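Local coordinates for NTP_transf_2 domain-containing protein (Capnocytophaga granulosa, PDB 6WT9) that makes the second messenger 3',3'-c-di-GMP from two molecules of GTP in a bacterial antiphage defence system that leads infected cells to die, at residues S31-V36 / S286-L291; V78-Q83 / L100-D105; N148-N153 / I191-D196; K243-K248 / N281-S286. All coordinates share one frame; numbering follows the deposited sequence.

Overall arrangement
The four contacts form two pairs, and contacts 1 and 3 lie on opposite sides of the chain's centre. Contacts 2 and 3 belong to the nucleotidyltransferase half, their centres about 10 Å apart: strands 98-104 and 185-194 run side by side in one sheet, and Ser104 of contact 2 is hydrogen-bonded to Asp149 of contact 3. Contacts 1 and 4 lie in the helical half, centres about 13 Å apart, and share Ser286; Leu291 of contact 1 packs on Lys248 and Tyr283 of contact 4. Between the pairs, the centres of contacts 1 and 3 are about 46 Å apart. Contact 1 closes a long loop of chain that contains the other three, joining the N-terminal region to the later helices.

Contact 1 of 4, residues S31-V36 / S286-L291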
loop_
_atom_site.group_PDB
_atom_site.type_symbol
_atom_site.label_atom_id
_atom_site.label_comp_id
_atom_site.label_asym_id
_atom_site.label_seq_id
_atom_site.Cartn_x
_atom_site.Cartn_y
_atom_site.Cartn_z
ATOM N N SER A 31 22.425 -12.890 1.958
ATOM C CA SER A 31 23.218 -13.134 0.759
ATOM C C SER A 31 23.197 -11.925 -0.168
ATOM O O SER A 31 24.240 -11.527 -0.701
ATOM C CB SER A 31 22.704 -14.376 0.032
ATOM O OG SER A 31 23.362 -14.548 -1.212
ATOM N N ASP A 32 22.021 -11.327 -0.370
ATOM C CA ASP A 32 21.914 -10.157 -1.233
ATOM C C ASP A 32 22.477 -8.899 -0.585
ATOM O O ASP A 32 22.733 -7.917 -1.291
ATOM C CB ASP A 32 20.455 -9.917 -1.624
ATOM C CG ASP A 32 19.905 -11.003 -2.527
ATOM O OD1 ASP A 32 20.660 -11.938 -2.870
ATOM O OD2 ASP A 32 18.713 -10.921 -2.892
ATOM N N ASN A 33 22.667 -8.897 0.732
ATOM C CA ASN A 33 23.142 -7.718 1.459
ATOM C C ASN A 33 24.186 -8.139 2.481
ATOM O O ASN A 33 23.969 -8.038 3.696
ATOM C CB ASN A 33 21.977 -6.992 2.134
ATOM C CG ASN A 33 20.890 -6.596 1.156
ATOM O OD1 ASN A 33 20.985 -5.564 0.490
ATOM N ND2 ASN A 33 19.843 -7.413 1.070
ATOM N N PRO A 34 25.353 -8.605 2.027
ATOM C CA PRO A 34 26.386 -9.046 2.977
ATOM C C PRO A 34 26.962 -7.921 3.822
ATOM O O PRO A 34 27.664 -8.207 4.801
ATOM C CB PRO A 34 27.460 -9.658 2.072
ATOM C CG PRO A 34 27.306 -8.932 0.779
ATOM C CD PRO A 34 25.826 -8.669 0.630
ATOM N N ASP A 35 26.683 -6.657 3.488
ATOM C CA ASP A 35 27.270 -5.548 4.235
ATOM C C ASP A 35 26.584 -5.325 5.578
ATOM O O ASP A 35 27.174 -4.711 6.476
ATOM C CB ASP A 35 27.207 -4.263 3.409
ATOM C CG ASP A 35 25.784 -3.884 3.028
ATOM O OD1 ASP A 35 25.062 -4.747 2.480
ATOM O OD2 ASP A 35 25.382 -2.731 3.282
ATOM N N VAL A 36 25.350 -5.801 5.737
ATOM C CA VAL A 36 24.550 -5.456 6.908
ATOM C C VAL A 36 24.981 -6.304 8.095
ATOM O O VAL A 36 24.542 -6.072 9.226
ATOM C CB VAL A 36 23.051 -5.634 6.620
ATOM C CG1 VAL A 36 22.677 -4.859 5.374
ATOM C CG2 VAL A 36 22.710 -7.109 6.445
ATOM N N SER A 286 21.120 6.543 -6.464
ATOM C CA SER A 286 21.365 6.405 -5.035
ATOM C C SER A 286 21.253 4.949 -4.600
ATOM O O SER A 286 20.399 4.202 -5.086
ATOM C CB SER A 286 20.370 7.261 -4.252
ATOM O OG SER A 286 20.404 8.604 -4.697
ATOM N N ASN A 287 22.121 4.545 -3.674
ATOM C CA ASN A 287 22.008 3.218 -3.093
ATOM C C ASN A 287 20.944 3.226 -1.995
ATOM O O ASN A 287 20.331 4.254 -1.692
ATOM C CB ASN A 287 23.368 2.728 -2.583
ATOM C CG ASN A 287 23.932 3.576 -1.444
ATOM O OD1 ASN A 287 23.241 3.900 -0.478
ATOM N ND2 ASN A 287 25.210 3.921 -1.553
ATOM N N LYS A 288 20.726 2.057 -1.387
ATOM C CA LYS A 288 19.646 1.911 -0.416
ATOM C C LYS A 288 19.817 2.862 0.763
ATOM O O LYS A 288 18.847 3.475 1.220
ATOM C CB LYS A 288 19.572 0.461 0.066
ATOM C CG LYS A 288 20.919 -0.120 0.461
ATOM C CD LYS A 288 20.812 -1.580 0.861
ATOM C CE LYS A 288 22.185 -2.156 1.182
ATOM N NZ LYS A 288 22.110 -3.565 1.654
ATOM N N TYR A 289 21.046 3.012 1.262
ATOM C CA TYR A 289 21.264 3.847 2.439
ATOM C C TYR A 289 21.111 5.327 2.111
ATOM O O TYR A 289 20.600 6.100 2.929
ATOM C CB TYR A 289 22.643 3.562 3.029
ATOM C CG TYR A 289 22.821 2.118 3.427
ATOM C CD1 TYR A 289 21.777 1.407 4.003
ATOM C CD2 TYR A 289 24.022 1.460 3.207
ATOM C CE1 TYR A 289 21.930 0.084 4.363
ATOM C CE2 TYR A 289 24.184 0.137 3.564
ATOM C CZ TYR A 289 23.135 -0.546 4.142
ATOM O OH TYR A 289 23.291 -1.864 4.497
ATOM N N GLN A 290 21.541 5.739 0.917
ATOM C CA GLN A 290 21.431 7.136 0.515
ATOM C C GLN A 290 19.992 7.573 0.281
ATOM O O GLN A 290 19.743 8.778 0.158
ATOM C CB GLN A 290 22.264 7.375 -0.745
ATOM C CG GLN A 290 23.756 7.164 -0.534
ATOM C CD GLN A 290 24.508 6.978 -1.833
ATOM O OE1 GLN A 290 23.930 6.598 -2.850
ATOM N NE2 GLN A 290 25.810 7.243 -1.805
ATOM N N LEU A 291 19.043 6.638 0.213
ATOM C CA LEU A 291 17.643 7.023 0.107
ATOM C C LEU A 291 17.128 7.675 1.385
ATOM O O LEU A 291 16.140 8.416 1.330
ATOM C CB LEU A 291 16.786 5.804 -0.242
ATOM C CG LEU A 291 17.111 5.107 -1.565
ATOM C CD1 LEU A 291 16.248 3.871 -1.750
ATOM C CD2 LEU A 291 16.934 6.067 -2.734
#
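Two side chains grip the ammonium of Lys288. Asn33 OD1 takes the shorter bond, 2.6 Å from Lys288 NZ, with the donor tilted 31° out of the amide's carbonyl plane. Asp35 OD1 lies 3.3 Å from the same NZ and forms a salt bridge through its syn lone pair. Lys288 gets there as a straight rod, extended beyond CG. The other carboxylate oxygen, Asp35 OD2, accepts a hydrogen bond of 2.6 Å from Tyr289 OH, which meets it from above the carboxylate plane; seen from the tyrosine, that oxygen lies at the ring edge. Val36 crosses Tyr289 at about a right angle, CG1 3.2 Å from Tyr289 OH. Lys288 CG lies over the centre of one face of the Tyr289 ring. Thr46 of helix 40-49 also bonds Tyr289 OH and, weakly, Lys288 NZ. Asn33 and Tyr289 are buried, Asp35 is at the surface. This small polar network joins the turn after helix 23-32 to the loop before helix 291-304, where Asn287 OD1 accepts from Gln290 N in an Asx motif spanning Lys288.

Contact 2 of 4, residues V78-Q83 / L100-D105; sequences VEYQYQ and LLVISD
Glu79 and Ile103 form a hydrogen-bonded antiparallel pair, as do Gln81 and Leu101, in two neighbouring antiparallel strands of the nucleotidyltransferase sheet. The bond from Glu79 N to Ile103 O is 2.7 Å long, and that from Leu101 N to Gln81 O is equally short. The intervening non-hydrogen-bonded pairs put Val78, Tyr80, Tyr82, Leu100 and Val102 on one face. There Val78 CB meets Val102 CG1 at 3.9 Å, while Tyr80 and Val102 lie side by side, pointing the same way. Helix 54-71 backs the tyrosines through Leu71 and Glu65. On the other face Ile103 CD1 touches Gln81 CG at 4.0 Å, and the amide of Gln83 lies across the methyls of Leu101; Phe229 of helix 228-241 packs on this side. Strand 185-194 pairs in parallel with the far edge of 100-104, so the second strand is held from both sides. Leu100 swings CG anti to its N (chi1 173°), and this carries CD1 over the face of the Tyr82 ring, a CH-pi contact with CD1 4.1 Å from the ring centroid.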
loop_
_atom_site.group_PDB
_atom_site.type_symbol
_atom_site.label_atom_id
_atom_site.label_comp_id
_atom_site.label_asym_id
_atom_site.label_seq_id
_atom_site.Cartn_x
_atom_site.Cartn_y
_atom_site.Cartn_z
ATOM N N VAL A 78 -20.167 -8.235 -14.542
ATOM C CA VAL A 78 -19.142 -7.623 -13.704
ATOM C C VAL A 78 -17.764 -8.010 -14.220
ATOM O O VAL A 78 -17.587 -9.014 -14.915
ATOM C CB VAL A 78 -19.272 -8.028 -12.216
ATOM C CG1 VAL A 78 -20.592 -7.544 -11.639
ATOM C CG2 VAL A 78 -19.130 -9.536 -12.060
ATOM N N GLU A 79 -16.777 -7.189 -13.871
ATOM C CA GLU A 79 -15.379 -7.497 -14.120
ATOM C C GLU A 79 -14.605 -7.332 -12.820
ATOM O O GLU A 79 -14.938 -6.490 -11.982
ATOM C CB GLU A 79 -14.783 -6.612 -15.222
ATOM C CG GLU A 79 -14.603 -5.155 -14.848
ATOM C CD GLU A 79 -14.016 -4.345 -15.985
ATOM O OE1 GLU A 79 -14.744 -4.080 -16.965
ATOM O OE2 GLU A 79 -12.821 -3.993 -15.910
ATOM N N TYR A 80 -13.576 -8.154 -12.654
ATOM C CA TYR A 80 -12.839 -8.251 -11.402
ATOM C C TYR A 80 -11.453 -7.643 -11.564
ATOM O O TYR A 80 -10.709 -8.024 -12.473
ATOM C CB TYR A 80 -12.730 -9.708 -10.950
ATOM C CG TYR A 80 -14.067 -10.388 -10.779
ATOM C CD1 TYR A 80 -14.751 -10.316 -9.574
ATOM C CD2 TYR A 80 -14.646 -11.100 -11.823
ATOM C CE1 TYR A 80 -15.977 -10.933 -9.411
ATOM C CE2 TYR A 80 -15.873 -11.719 -11.669
ATOM C CZ TYR A 80 -16.533 -11.633 -10.460
ATOM O OH TYR A 80 -17.752 -12.248 -10.296
ATOM N N GLN A 81 -11.118 -6.700 -10.687
ATOM C CA GLN A 81 -9.792 -6.106 -10.625
ATOM C C GLN A 81 -9.316 -6.103 -9.180
ATOM O O GLN A 81 -10.083 -6.357 -8.247
ATOM C CB GLN A 81 -9.778 -4.677 -11.191
ATOM C CG GLN A 81 -10.207 -4.572 -12.646
ATOM C CD GLN A 81 -9.358 -5.417 -13.576
ATOM O OE1 GLN A 81 -8.180 -5.660 -13.315
ATOM N NE2 GLN A 81 -9.959 -5.873 -14.668
ATOM N N TYR A 82 -8.034 -5.806 -8.997
ATOM C CA TYR A 82 -7.424 -5.780 -7.680
ATOM C C TYR A 82 -6.834 -4.408 -7.392
ATOM O O TYR A 82 -6.342 -3.718 -8.293
ATOM C CB TYR A 82 -6.333 -6.852 -7.548
ATOM C CG TYR A 82 -6.867 -8.267 -7.613
ATOM C CD1 TYR A 82 -6.873 -8.972 -8.809
ATOM C CD2 TYR A 82 -7.372 -8.892 -6.481
ATOM C CE1 TYR A 82 -7.361 -10.262 -8.874
ATOM C CE2 TYR A 82 -7.862 -10.182 -6.536
ATOM C CZ TYR A 82 -7.855 -10.862 -7.734
ATOM O OH TYR A 82 -8.343 -12.145 -7.794
ATOM N N GLN A 83 -6.898 -4.016 -6.124
ATOM C CA GLN A 83 -6.216 -2.831 -5.633
ATOM C C GLN A 83 -5.579 -3.172 -4.294
ATOM O O GLN A 83 -5.902 -4.189 -3.675
ATOM C CB GLN A 83 -7.169 -1.636 -5.489
ATOM C CG GLN A 83 -8.150 -1.770 -4.341
ATOM C CD GLN A 83 -9.038 -0.551 -4.173
ATOM O OE1 GLN A 83 -8.893 0.440 -4.886
ATOM N NE2 GLN A 83 -9.962 -0.621 -3.224
ATOM N N LEU A 100 -10.429 -6.905 -3.599
ATOM C CA LEU A 100 -11.004 -7.363 -4.854
ATOM C C LEU A 100 -12.116 -6.405 -5.254
ATOM O O LEU A 100 -13.119 -6.284 -4.541
ATOM C CB LEU A 100 -11.544 -8.787 -4.720
ATOM C CG LEU A 100 -12.326 -9.307 -5.924
ATOM C CD1 LEU A 100 -11.412 -9.452 -7.128
ATOM C CD2 LEU A 100 -13.008 -10.620 -5.591
ATOM N N LEU A 101 -11.936 -5.727 -6.384
ATOM C CA LEU A 101 -12.931 -4.795 -6.897
ATOM C C LEU A 101 -13.888 -5.520 -7.835
ATOM O O LEU A 101 -13.453 -6.241 -8.739
ATOM C CB LEU A 101 -12.258 -3.630 -7.623
ATOM C CG LEU A 101 -11.561 -2.595 -6.738
ATOM C CD1 LEU A 101 -10.769 -1.617 -7.581
ATOM C CD2 LEU A 101 -12.584 -1.859 -5.899
ATOM N N VAL A 102 -15.185 -5.331 -7.611
ATOM C CA VAL A 102 -16.233 -5.904 -8.448
ATOM C C VAL A 102 -16.890 -4.741 -9.182
ATOM O O VAL A 102 -17.694 -4.002 -8.604
ATOM C CB VAL A 102 -17.253 -6.703 -7.629
ATOM C CG1 VAL A 102 -18.267 -7.363 -8.546
ATOM C CG2 VAL A 102 -16.547 -7.739 -6.761
ATOM N N ILE A 103 -16.550 -4.573 -10.456
ATOM C CA ILE A 103 -16.927 -3.397 -11.230
ATOM C C ILE A 103 -17.955 -3.807 -12.276
ATOM O O ILE A 103 -17.720 -4.739 -13.053
ATOM C CB ILE A 103 -15.697 -2.748 -11.887
ATOM C CG1 ILE A 103 -14.517 -2.754 -10.914
ATOM C CG2 ILE A 103 -16.014 -1.325 -12.327
ATOM C CD1 ILE A 103 -13.240 -2.177 -11.488
ATOM N N SER A 104 -19.087 -3.103 -12.299
ATOM C CA SER A 104 -20.146 -3.406 -13.252
ATOM C C SER A 104 -19.767 -2.949 -14.654
ATOM O O SER A 104 -19.191 -1.874 -14.842
ATOM C CB SER A 104 -21.454 -2.738 -12.828
ATOM O OG SER A 104 -21.980 -3.333 -11.655
ATOM N N ASP A 105 -20.112 -3.772 -15.646
ATOM C CA ASP A 105 -19.842 -3.471 -17.046
ATOM C C ASP A 105 -20.790 -2.431 -17.628
ATOM O O ASP A 105 -20.719 -2.158 -18.831
ATOM C CB ASP A 105 -19.923 -4.752 -17.881
ATOM C CG ASP A 105 -19.075 -5.869 -17.314
ATOM O OD1 ASP A 105 -18.388 -5.633 -16.299
ATOM O OD2 ASP A 105 -19.099 -6.982 -17.880
#

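Contact 3 of 4, residues N148-N153 / I191-D196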
loop_
_atom_site.group_PDB
_atom_site.type_symbol
_atom_site.label_atom_id
_atom_site.label_comp_id
_atom_site.label_asym_id
_atom_site.label_seq_id
_atom_site.Cartn_x
_atom_site.Cartn_y
_atom_site.Cartn_z
ATOM N N ASN A 148 -29.115 0.350 -8.322
ATOM C CA ASN A 148 -29.786 -0.923 -8.075
ATOM C C ASN A 148 -28.952 -2.104 -8.556
ATOM O O ASN A 148 -28.956 -3.167 -7.921
ATOM C CB ASN A 148 -31.160 -0.932 -8.743
ATOM C CG ASN A 148 -32.284 -0.699 -7.753
ATOM O OD1 ASN A 148 -32.194 -1.115 -6.601
ATOM N ND2 ASN A 148 -33.347 -0.030 -8.194
ATOM N N ASP A 149 -28.235 -1.942 -9.671
ATOM C CA ASP A 149 -27.332 -2.994 -10.124
ATOM C C ASP A 149 -26.205 -3.222 -9.123
ATOM O O ASP A 149 -25.782 -4.363 -8.905
ATOM C CB ASP A 149 -26.769 -2.645 -11.501
ATOM C CG ASP A 149 -26.009 -3.801 -12.129
ATOM O OD1 ASP A 149 -26.622 -4.868 -12.348
ATOM O OD2 ASP A 149 -24.803 -3.644 -12.408
ATOM N N LEU A 150 -25.711 -2.149 -8.500
ATOM C CA LEU A 150 -24.661 -2.286 -7.493
ATOM C C LEU A 150 -25.210 -2.850 -6.188
ATOM O O LEU A 150 -24.528 -3.621 -5.504
ATOM C CB LEU A 150 -23.989 -0.935 -7.246
ATOM C CG LEU A 150 -23.291 -0.307 -8.454
ATOM C CD1 LEU A 150 -22.463 0.890 -8.033
ATOM C CD2 LEU A 150 -22.425 -1.331 -9.164
ATOM N N LYS A 151 -26.436 -2.465 -5.824
ATOM C CA LYS A 151 -27.069 -3.030 -4.637
ATOM C C LYS A 151 -27.276 -4.533 -4.786
ATOM O O LYS A 151 -27.081 -5.294 -3.831
ATOM C CB LYS A 151 -28.399 -2.323 -4.378
ATOM C CG LYS A 151 -29.210 -2.881 -3.224
ATOM C CD LYS A 151 -30.532 -2.140 -3.096
ATOM C CE LYS A 151 -31.438 -2.788 -2.068
ATOM N NZ LYS A 151 -32.671 -1.985 -1.836
ATOM N N ASN A 152 -27.660 -4.978 -5.986
ATOM C CA ASN A 152 -27.847 -6.406 -6.230
ATOM C C ASN A 152 -26.529 -7.163 -6.103
ATOM O O ASN A 152 -26.463 -8.214 -5.453
ATOM C CB ASN A 152 -28.469 -6.618 -7.612
ATOM C CG ASN A 152 -28.564 -8.085 -7.994
ATOM O OD1 ASN A 152 -29.292 -8.856 -7.368
ATOM N ND2 ASN A 152 -27.838 -8.474 -9.037
ATOM N N ASN A 153 -25.465 -6.640 -6.717
ATOM C CA ASN A 153 -24.159 -7.288 -6.623
ATOM C C ASN A 153 -23.658 -7.340 -5.186
ATOM O O ASN A 153 -22.992 -8.305 -4.799
ATOM C CB ASN A 153 -23.144 -6.567 -7.510
ATOM C CG ASN A 153 -23.380 -6.818 -8.985
ATOM O OD1 ASN A 153 -24.012 -7.805 -9.364
ATOM N ND2 ASN A 153 -22.871 -5.926 -9.829
ATOM N N ILE A 191 -17.646 -3.203 -4.078
ATOM C CA ILE A 191 -18.589 -3.113 -5.188
ATOM C C ILE A 191 -18.504 -1.714 -5.780
ATOM O O ILE A 191 -18.604 -0.720 -5.051
ATOM C CB ILE A 191 -20.021 -3.428 -4.722
ATOM C CG1 ILE A 191 -20.069 -4.774 -3.994
ATOM C CG2 ILE A 191 -20.988 -3.406 -5.894
ATOM C CD1 ILE A 191 -19.580 -5.940 -4.824
ATOM N N ALA A 192 -18.331 -1.627 -7.098
ATOM C CA ALA A 192 -18.145 -0.338 -7.750
ATOM C C ALA A 192 -18.638 -0.412 -9.191
ATOM O O ALA A 192 -19.045 -1.471 -9.681
ATOM C CB ALA A 192 -16.676 0.097 -7.692
ATOM N N ASN A 193 -18.608 0.738 -9.865
ATOM C CA ASN A 193 -18.855 0.823 -11.298
ATOM C C ASN A 193 -17.949 1.897 -11.887
ATOM O O ASN A 193 -17.340 2.691 -11.166
ATOM C CB ASN A 193 -20.329 1.118 -11.610
ATOM C CG ASN A 193 -20.733 2.533 -11.246
ATOM O OD1 ASN A 193 -20.215 3.117 -10.294
ATOM N ND2 ASN A 193 -21.668 3.092 -12.005
ATOM N N TRP A 194 -17.858 1.914 -13.214
ATOM C CA TRP A 194 -17.016 2.880 -13.908
ATOM C C TRP A 194 -17.686 4.247 -13.960
ATOM O O TRP A 194 -18.902 4.354 -14.138
ATOM C CB TRP A 194 -16.712 2.406 -15.329
ATOM C CG TRP A 194 -15.966 1.112 -15.400
ATOM C CD1 TRP A 194 -16.460 -0.097 -15.793
ATOM C CD2 TRP A 194 -14.591 0.895 -15.066
ATOM N NE1 TRP A 194 -15.477 -1.054 -15.727
ATOM C CE2 TRP A 194 -14.319 -0.470 -15.284
ATOM C CE3 TRP A 194 -13.563 1.722 -14.607
ATOM C CZ2 TRP A 194 -13.063 -1.027 -15.057
ATOM C CZ3 TRP A 194 -12.314 1.168 -14.382
ATOM C CH2 TRP A 194 -12.075 -0.193 -14.608
ATOM N N TYR A 195 -16.880 5.296 -13.808
ATOM C CA TYR A 195 -17.382 6.657 -13.945
ATOM C C TYR A 195 -17.715 6.939 -15.405
ATOM O O TYR A 195 -16.871 6.765 -16.290
ATOM C CB TYR A 195 -16.345 7.653 -13.425
ATOM C CG TYR A 195 -16.768 9.102 -13.511
ATOM C CD1 TYR A 195 -17.569 9.673 -12.530
ATOM C CD2 TYR A 195 -16.357 9.905 -14.568
ATOM C CE1 TYR A 195 -17.954 10.999 -12.602
ATOM C CE2 TYR A 195 -16.738 11.231 -14.649
ATOM C CZ TYR A 195 -17.535 11.773 -13.663
ATOM O OH TYR A 195 -17.916 13.093 -13.740
ATOM N N ASP A 196 -18.954 7.375 -15.660
ATOM C CA ASP A 196 -19.457 7.508 -17.024
ATOM C C ASP A 196 -19.993 8.908 -17.313
ATOM O O ASP A 196 -20.745 9.090 -18.276
ATOM C CB ASP A 196 -20.544 6.463 -17.293
ATOM C CG ASP A 196 -20.716 6.163 -18.770
ATOM O OD1 ASP A 196 -19.931 6.696 -19.583
ATOM O OD2 ASP A 196 -21.638 5.396 -19.118
HETATM O O HOH W 1 -20.442 -3.899 -9.238
#
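Leu150 reaches from its helix onto three successive residues of the strand. Its CG stands anti to the carbonyl carbon (chi1 -61°), and chi2 near 180° spreads the two methyls along the strand. CD2 lies 3.4 Å from Ala192 O and 4.0 Å from Asn193 CB, with CD1 4.2 Å from that same Asn193 CB, the leucine and asparagine crossing at about a right angle. Closer to the helix backbone, Leu150 CB meets Ile191 CG2 at 4.1 Å. That branch is the one set opposite the isoleucine's own N, with CG1 opposite the carbonyl carbon (chi1 -53°); CG2 therefore also lies 3.6 Å from Leu150 O, and CD1 approaches Asn153 O. Asn153 points its CB toward the strand and puts that carbon 4.2 Å from Ile191 CG2. Its amide is linked to the strand by a water, which accepts from Asn153 ND2 and donates to Ala192 O over 2.8 Å. The helix runs roughly antiparallel to the strand, at 148°, over the sheet: Ser104 of the adjoining strand 98-104 touches Leu150 and Asn153 on one flank, and Tyr215 of strand 212-216 and Ile222 of strand 221-226 meet Leu150 on the other.

Contact 4 of 4, residues K243-K248 / N281-S286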
loop_
_atom_site.group_PDB
_atom_site.type_symbol
_atom_site.label_atom_id
_atom_site.label_comp_id
_atom_site.label_asym_id
_atom_site.label_seq_id
_atom_site.Cartn_x
_atom_site.Cartn_y
_atom_site.Cartn_z
ATOM N N LYS A 243 14.625 1.541 -11.042
ATOM C CA LYS A 243 15.090 0.209 -10.653
ATOM C C LYS A 243 14.691 -0.129 -9.217
ATOM O O LYS A 243 15.493 -0.618 -8.418
ATOM C CB LYS A 243 16.602 0.077 -10.847
ATOM C CG LYS A 243 17.066 0.168 -12.295
ATOM C CD LYS A 243 17.454 1.589 -12.675
ATOM C CE LYS A 243 18.140 1.628 -14.031
ATOM N NZ LYS A 243 18.620 2.997 -14.363
ATOM N N GLY A 244 13.428 0.134 -8.893
ATOM C CA GLY A 244 12.866 -0.242 -7.614
ATOM C C GLY A 244 13.080 0.741 -6.483
ATOM O O GLY A 244 12.624 0.474 -5.365
ATOM N N ARG A 245 13.741 1.872 -6.734
ATOM C CA ARG A 245 14.081 2.785 -5.644
ATOM C C ARG A 245 12.850 3.469 -5.058
ATOM O O ARG A 245 12.805 3.724 -3.848
ATOM C CB ARG A 245 15.091 3.825 -6.128
ATOM C CG ARG A 245 16.495 3.272 -6.325
ATOM C CD ARG A 245 17.359 4.244 -7.111
ATOM N NE ARG A 245 18.748 3.807 -7.208
ATOM C CZ ARG A 245 19.216 3.011 -8.163
ATOM N NH1 ARG A 245 18.405 2.558 -9.109
ATOM N NH2 ARG A 245 20.496 2.667 -8.172
ATOM N N LEU A 246 11.851 3.778 -5.888
ATOM C CA LEU A 246 10.636 4.405 -5.372
ATOM C C LEU A 246 9.933 3.504 -4.364
ATOM O O LEU A 246 9.436 3.978 -3.335
ATOM C CB LEU A 246 9.692 4.754 -6.523
ATOM C CG LEU A 246 8.307 5.257 -6.100
ATOM C CD1 LEU A 246 8.417 6.571 -5.337
ATOM C CD2 LEU A 246 7.383 5.403 -7.296
ATOM N N LYS A 247 9.885 2.198 -4.636
ATOM C CA LYS A 247 9.207 1.288 -3.721
ATOM C C LYS A 247 10.000 1.084 -2.438
ATOM O O LYS A 247 9.404 0.898 -1.371
ATOM C CB LYS A 247 8.940 -0.050 -4.408
ATOM C CG LYS A 247 7.977 0.053 -5.583
ATOM C CD LYS A 247 7.714 -1.305 -6.213
ATOM C CE LYS A 247 6.869 -1.168 -7.467
ATOM N NZ LYS A 247 6.525 -2.497 -8.042
ATOM N N LYS A 248 11.334 1.114 -2.514
ATOM C CA LYS A 248 12.140 1.043 -1.298
ATOM C C LYS A 248 11.798 2.184 -0.349
ATOM O O LYS A 248 11.623 1.975 0.857
ATOM C CB LYS A 248 13.631 1.064 -1.643
ATOM C CG LYS A 248 14.213 -0.285 -2.030
ATOM C CD LYS A 248 15.725 -0.205 -2.169
ATOM C CE LYS A 248 16.319 -1.547 -2.557
ATOM N NZ LYS A 248 15.812 -2.009 -3.877
ATOM N N ASN A 281 15.580 12.609 -10.773
ATOM C CA ASN A 281 16.995 12.951 -10.870
ATOM C C ASN A 281 17.666 13.122 -9.515
ATOM O O ASN A 281 18.898 13.203 -9.464
ATOM C CB ASN A 281 17.172 14.228 -11.693
ATOM C CG ASN A 281 16.437 15.413 -11.100
ATOM O OD1 ASN A 281 16.942 16.087 -10.201
ATOM N ND2 ASN A 281 15.237 15.674 -11.602
ATOM N N LYS A 282 16.903 13.178 -8.423
ATOM C CA LYS A 282 17.510 13.315 -7.106
ATOM C C LYS A 282 17.958 11.985 -6.516
ATOM O O LYS A 282 18.837 11.977 -5.648
ATOM C CB LYS A 282 16.539 14.003 -6.146
ATOM C CG LYS A 282 16.288 15.467 -6.457
ATOM C CD LYS A 282 15.509 16.128 -5.336
ATOM C CE LYS A 282 15.358 17.620 -5.571
ATOM N NZ LYS A 282 14.569 17.916 -6.797
ATOM N N TYR A 283 17.384 10.864 -6.962
ATOM C CA TYR A 283 17.757 9.569 -6.404
ATOM C C TYR A 283 17.990 8.514 -7.481
ATOM O O TYR A 283 17.921 7.317 -7.182
ATOM C CB TYR A 283 16.694 9.069 -5.408
ATOM C CG TYR A 283 15.318 8.817 -5.992
ATOM C CD1 TYR A 283 14.406 9.854 -6.154
ATOM C CD2 TYR A 283 14.922 7.535 -6.356
ATOM C CE1 TYR A 283 13.142 9.622 -6.678
ATOM C CE2 TYR A 283 13.664 7.294 -6.880
ATOM C CZ TYR A 283 12.779 8.340 -7.038
ATOM O OH TYR A 283 11.527 8.105 -7.560
ATOM N N LEU A 284 18.287 8.931 -8.718
ATOM C CA LEU A 284 18.416 7.992 -9.832
ATOM C C LEU A 284 19.456 6.918 -9.539
ATOM O O LEU A 284 19.211 5.726 -9.756
ATOM C CB LEU A 284 18.774 8.758 -11.109
ATOM C CG LEU A 284 18.305 8.256 -12.480
ATOM C CD1 LEU A 284 18.758 9.223 -13.563
ATOM C CD2 LEU A 284 18.781 6.843 -12.799
ATOM N N HIS A 285 20.625 7.321 -9.039
ATOM C CA HIS A 285 21.741 6.406 -8.828
ATOM C C HIS A 285 22.025 6.150 -7.354
ATOM O O HIS A 285 23.071 5.581 -7.025
ATOM C CB HIS A 285 22.998 6.946 -9.514
ATOM C CG HIS A 285 22.775 7.368 -10.933
ATOM N ND1 HIS A 285 22.306 6.508 -11.903
ATOM C CD2 HIS A 285 22.958 8.562 -11.547
ATOM C CE1 HIS A 285 22.208 7.152 -13.052
ATOM N NE2 HIS A 285 22.597 8.400 -12.862
ATOM N N SER A 286 21.120 6.543 -6.464
ATOM C CA SER A 286 21.365 6.405 -5.035
ATOM C C SER A 286 21.253 4.949 -4.600
ATOM O O SER A 286 20.399 4.202 -5.086
ATOM C CB SER A 286 20.370 7.261 -4.252
ATOM O OG SER A 286 20.404 8.604 -4.697
#
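Arg245 meets the loop 281-286 along nearly its whole length. It starts at CB, which sits at the edge of the Tyr283 ring, 3.7 Å from Tyr283 CD2. The chain then runs extended from CG to NE, and CD passes 3.1 Å from Tyr283 O. At NE comes the hydrogen bond of the contact: Ser286 O lies 2.7 Å away, close to the guanidinium plane, and receives the N-H on a lone pair in its own carbonyl plane at an N-H...O angle of 162°. The carbonyl of Leu284 is placed differently, over one face of the guanidinium, with O 3.1 Å from Arg245 CZ. NH1 turns back to Thr242 O, just before its own segment. Beyond the arginine, Tyr283 OH lies 4.0 Å from Leu246 CB, and the end of Lys243 crosses Leu284 obliquely, NZ 4.2 Å from Leu284 CD2. The helix begins right after Gly244, its N-cap residue, while Lys243 is the C-prime residue of the Schellman motif that closes helix 228-241. Arginine thus sits beside a loop that offers it backbone oxygens rather than a carboxylate: the NE-H, lying in the guanidinium plane, is directed at Ser286 O, and the carbonyl over its face probably adds electrostatic attraction without a hydrogen bond.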